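PDB 5OWG: PcyX_EBK42635 from Marine metagenome, which probably reduces biliverdin to the pink pigment phycoerythrobilin in a ferredoxin-dependent, four-electron reaction, as a phage-type bilin reductase. Local coordinates for residues A[85-97]-A[101-111]. Sequence-based numbering, arbitrary orientation.
Sequences TNGGPIYGFDIIA and KVTGAFHDFSP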
loop_
_atom_site.group_PDB
_atom_site.type_symbol
_atom_site.label_atom_id
_atom_site.label_comp_id
_atom_site.label_asym_id
_atom_site.label_seq_id
_atom_site.Cartn_x
_atom_site.Cartn_y
_atom_site.Cartn_z
ATOM N N THR A 85 4.620 17.431 -6.226
ATOM C CA THR A 85 5.902 18.105 -6.419
ATOM C C THR A 85 7.063 17.306 -5.844
ATOM O O THR A 85 8.217 17.728 -5.973
ATOM C CB THR A 85 5.903 19.510 -5.797
ATOM O OG1 THR A 85 5.687 19.423 -4.383
ATOM C CG2 THR A 85 4.837 20.394 -6.427
ATOM N N ASN A 86 6.784 16.170 -5.216
ATOM C CA ASN A 86 7.814 15.303 -4.670
ATOM C C ASN A 86 8.224 14.268 -5.708
ATOM O O ASN A 86 7.405 13.791 -6.499
ATOM C CB ASN A 86 7.307 14.610 -3.405
ATOM C CG ASN A 86 8.394 13.851 -2.672
ATOM O OD1 ASN A 86 9.364 13.389 -3.274
ATOM N ND2 ASN A 86 8.232 13.715 -1.362
ATOM N N GLY A 87 9.510 13.925 -5.699
ATOM C CA GLY A 87 10.044 12.950 -6.629
ATOM C C GLY A 87 10.502 11.687 -5.931
ATOM O O GLY A 87 11.285 10.911 -6.487
ATOM N N GLY A 88 10.012 11.467 -4.714
ATOM C CA GLY A 88 10.463 10.363 -3.902
ATOM C C GLY A 88 9.937 9.023 -4.372
ATOM O O GLY A 88 9.075 8.936 -5.253
ATOM N N PRO A 89 10.454 7.942 -3.784
ATOM C CA PRO A 89 10.013 6.600 -4.179
ATOM C C PRO A 89 8.595 6.293 -3.720
ATOM O O PRO A 89 7.862 7.187 -3.286
ATOM C CB PRO A 89 11.039 5.684 -3.499
ATOM C CG PRO A 89 11.504 6.457 -2.318
ATOM C CD PRO A 89 11.476 7.903 -2.723
ATOM N N ILE A 90 8.205 5.025 -3.817
ATOM C CA ILE A 90 6.881 4.564 -3.419
ATOM C C ILE A 90 7.071 3.435 -2.417
ATOM O O ILE A 90 7.587 2.365 -2.766
ATOM C CB ILE A 90 6.052 4.096 -4.625
ATOM C CG1 ILE A 90 5.759 5.268 -5.565
ATOM C CG2 ILE A 90 4.743 3.448 -4.172
ATOM C CD1 ILE A 90 5.399 4.838 -6.973
ATOM N N TYR A 91 6.665 3.670 -1.171
ATOM C CA TYR A 91 6.573 2.584 -0.204
ATOM C C TYR A 91 5.564 1.560 -0.696
ATOM O O TYR A 91 4.433 1.905 -1.051
ATOM C CB TYR A 91 6.155 3.121 1.165
ATOM C CG TYR A 91 6.016 2.070 2.250
ATOM C CD1 TYR A 91 4.871 1.286 2.350
ATOM C CD2 TYR A 91 7.021 1.879 3.189
ATOM C CE1 TYR A 91 4.740 0.332 3.345
ATOM C CE2 TYR A 91 6.899 0.930 4.187
ATOM C CZ TYR A 91 5.757 0.160 4.261
ATOM O OH TYR A 91 5.631 -0.785 5.253
ATOM N N GLY A 92 5.977 0.299 -0.727
ATOM C CA GLY A 92 5.089 -0.772 -1.118
ATOM C C GLY A 92 5.359 -2.004 -0.288
ATOM O O GLY A 92 6.504 -2.451 -0.198
ATOM N N PHE A 93 4.324 -2.542 0.349
ATOM C CA PHE A 93 4.442 -3.753 1.151
ATOM C C PHE A 93 3.279 -4.664 0.803
ATOM O O PHE A 93 2.117 -4.258 0.908
ATOM C CB PHE A 93 4.448 -3.439 2.649
ATOM C CG PHE A 93 4.624 -4.652 3.523
ATOM C CD1 PHE A 93 5.884 -5.167 3.778
ATOM C CD2 PHE A 93 3.527 -5.278 4.086
ATOM C CE1 PHE A 93 6.046 -6.282 4.579
ATOM C CE2 PHE A 93 3.683 -6.394 4.891
ATOM C CZ PHE A 93 4.944 -6.895 5.137
ATOM N N ASP A 94 3.592 -5.886 0.383
ATOM C CA ASP A 94 2.585 -6.867 -0.001
ATOM C C ASP A 94 2.959 -8.201 0.620
ATOM O O ASP A 94 4.061 -8.711 0.387
ATOM C CB ASP A 94 2.474 -6.985 -1.524
ATOM C CG ASP A 94 1.943 -5.720 -2.169
ATOM O OD1 ASP A 94 0.854 -5.262 -1.765
ATOM O OD2 ASP A 94 2.617 -5.182 -3.071
ATOM N N ILE A 95 2.048 -8.758 1.412
ATOM C CA ILE A 95 2.254 -10.037 2.078
ATOM C C ILE A 95 1.012 -10.891 1.866
ATOM O O ILE A 95 -0.109 -10.449 2.146
ATOM C CB ILE A 95 2.553 -9.857 3.584
ATOM C CG1 ILE A 95 3.189 -11.123 4.156
ATOM C CG2 ILE A 95 1.297 -9.478 4.369
ATOM C CD1 ILE A 95 4.675 -11.184 3.934
ATOM N N ILE A 96 1.209 -12.095 1.338
ATOM C CA ILE A 96 0.171 -13.118 1.278
ATOM C C ILE A 96 0.705 -14.352 1.987
ATOM O O ILE A 96 1.778 -14.859 1.641
ATOM C CB ILE A 96 -0.241 -13.450 -0.168
ATOM C CG1 ILE A 96 -1.186 -14.661 -0.203
ATOM C CG2 ILE A 96 0.986 -13.728 -1.026
ATOM C CD1 ILE A 96 -2.455 -14.491 0.613
ATOM N N ALA A 97 -0.044 -14.831 2.977
ATOM C CA ALA A 97 0.381 -15.975 3.768
ATOM C C ALA A 97 -0.817 -16.849 4.090
ATOM O O ALA A 97 -0.807 -18.057 3.839
ATOM C CB ALA A 97 1.059 -15.519 5.061
ATOM N N LYS A 101 1.868 -20.552 6.755
ATOM C CA LYS A 101 2.918 -20.410 5.755
ATOM C C LYS A 101 2.795 -19.058 5.068
ATOM O O LYS A 101 1.688 -18.612 4.756
ATOM C CB LYS A 101 2.836 -21.552 4.731
ATOM C CG LYS A 101 3.664 -21.366 3.466
ATOM C CD LYS A 101 5.153 -21.292 3.750
ATOM C CE LYS A 101 5.939 -21.039 2.472
ATOM N NZ LYS A 101 5.686 -22.082 1.438
ATOM N N VAL A 102 3.938 -18.417 4.835
ATOM C CA VAL A 102 4.007 -17.153 4.110
ATOM C C VAL A 102 4.451 -17.467 2.687
ATOM O O VAL A 102 5.626 -17.764 2.443
ATOM C CB VAL A 102 4.961 -16.160 4.788
ATOM C CG1 VAL A 102 5.022 -14.852 4.004
ATOM C CG2 VAL A 102 4.525 -15.899 6.219
ATOM N N THR A 103 3.510 -17.397 1.744
ATOM C CA THR A 103 3.808 -17.758 0.363
ATOM C C THR A 103 4.468 -16.610 -0.393
ATOM O O THR A 103 5.443 -16.824 -1.121
ATOM C CB THR A 103 2.529 -18.186 -0.355
ATOM O OG1 THR A 103 1.663 -17.053 -0.507
ATOM C CG2 THR A 103 1.806 -19.265 0.436
ATOM N N GLY A 104 3.950 -15.404 -0.237
ATOM C CA GLY A 104 4.473 -14.252 -0.958
ATOM C C GLY A 104 4.758 -13.093 -0.030
ATOM O O GLY A 104 4.019 -12.844 0.921
ATOM N N ALA A 105 5.846 -12.382 -0.322
ATOM C CA ALA A 105 6.245 -11.214 0.452
ATOM C C ALA A 105 6.988 -10.258 -0.467
ATOM O O ALA A 105 7.872 -10.681 -1.218
ATOM C CB ALA A 105 7.131 -11.606 1.640
ATOM N N PHE A 106 6.630 -8.976 -0.408
ATOM C CA PHE A 106 7.259 -7.958 -1.236
ATOM C C PHE A 106 7.347 -6.656 -0.459
ATOM O O PHE A 106 6.428 -6.311 0.290
ATOM C CB PHE A 106 6.476 -7.738 -2.536
ATOM C CG PHE A 106 6.924 -6.541 -3.318
ATOM C CD1 PHE A 106 8.040 -6.609 -4.133
ATOM C CD2 PHE A 106 6.227 -5.345 -3.241
ATOM C CE1 PHE A 106 8.456 -5.507 -4.857
ATOM C CE2 PHE A 106 6.637 -4.240 -3.963
ATOM C CZ PHE A 106 7.755 -4.322 -4.772
ATOM N N HIS A 107 8.453 -5.937 -0.641
ATOM C CA HIS A 107 8.640 -4.659 0.030
ATOM C C HIS A 107 9.861 -3.956 -0.540
ATOM O O HIS A 107 10.913 -4.576 -0.711
ATOM C CB HIS A 107 8.798 -4.837 1.545
ATOM C CG HIS A 107 8.994 -3.550 2.287
ATOM N ND1 HIS A 107 10.217 -2.921 2.374
ATOM C CD2 HIS A 107 8.124 -2.775 2.977
ATOM C CE1 HIS A 107 10.092 -1.813 3.083
ATOM N NE2 HIS A 107 8.831 -1.702 3.462
ATOM N N ASP A 108 9.713 -2.663 -0.823
ATOM C CA ASP A 108 10.831 -1.813 -1.219
ATOM C C ASP A 108 10.306 -0.391 -1.376
ATOM O O ASP A 108 9.097 -0.144 -1.347
ATOM C CB ASP A 108 11.496 -2.271 -2.518
ATOM C CG ASP A 108 10.723 -1.840 -3.750
ATOM O OD1 ASP A 108 9.484 -1.987 -3.757
ATOM O OD2 ASP A 108 11.357 -1.345 -4.706
ATOM N N PHE A 109 11.242 0.546 -1.538
ATOM C CA PHE A 109 10.915 1.934 -1.866
ATOM C C PHE A 109 11.170 2.119 -3.359
ATOM O O PHE A 109 12.227 2.581 -3.790
ATOM C CB PHE A 109 11.742 2.910 -1.030
ATOM C CG PHE A 109 11.408 2.908 0.440
ATOM C CD1 PHE A 109 10.506 2.004 0.975
ATOM C CD2 PHE A 109 12.000 3.831 1.287
ATOM C CE1 PHE A 109 10.211 2.016 2.326
ATOM C CE2 PHE A 109 11.707 3.850 2.635
ATOM C CZ PHE A 109 10.811 2.941 3.156
ATOM N N SER A 110 10.177 1.748 -4.157
ATOM C CA SER A 110 10.331 1.793 -5.603
ATOM C C SER A 110 10.535 3.237 -6.057
ATOM O O SER A 110 9.742 4.113 -5.689
ATOM C CB SER A 110 9.104 1.190 -6.283
ATOM O OG SER A 110 8.884 -0.139 -5.839
ATOM N N PRO A 111 11.575 3.530 -6.858
ATOM C CA PRO A 111 11.834 4.923 -7.229
ATOM C C PRO A 111 11.020 5.386 -8.435
ATOM O O PRO A 111 11.127 4.783 -9.501
ATOM C CB PRO A 111 13.332 4.921 -7.547
ATOM C CG PRO A 111 13.664 3.489 -7.917
ATOM C CD PRO A 111 12.486 2.613 -7.564
#
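The imidazole of His107 turns its edge to the face of the Tyr91 ring in an offset edge-to-face pair, the planes 86° apart and NE2 3.3 Å from Tyr91 CE2. The neighbouring CD2 of His107 lies 3.4 Å from Phe93 CD1, at the edge of the Phe93 ring. Phe109 completes the aromatic cluster on this face of the sheet, meeting Tyr91 rim to rim while its CB packs on Pro89. In both Tyr91 and His107, CG anti to the backbone N (chi1 180°) sets the lean that brings edge to face. Farther along, Ile95 CD1 presses tightly on Ala105 CB (3.4 Å) and also reaches Val102 CG1. On the reverse face Asp94 lies beside the Phe106 ring, OD2 3.6 Å from Phe106 CD2, while OD1 is hydrogen-bonded to His77 ND1. Paired backbone bonds fix this register from Ile90–Ser110 to Ile96–Gly104. There Thr103 and Gly104 both face Ile96 in a classic beta bulge; Ile96 O takes a nearly straight bond from Gly104 N (2.9 Å), and Thr103 OG1 adds another from above the carbonyl plane. Helix 161-179 covers the aromatic face, with Ala169 O bonded to Tyr91 OH. This antiparallel beta hairpin edges the central sheet of the alpha/beta/alpha sandwich of ferredoxin-dependent bilin reductases.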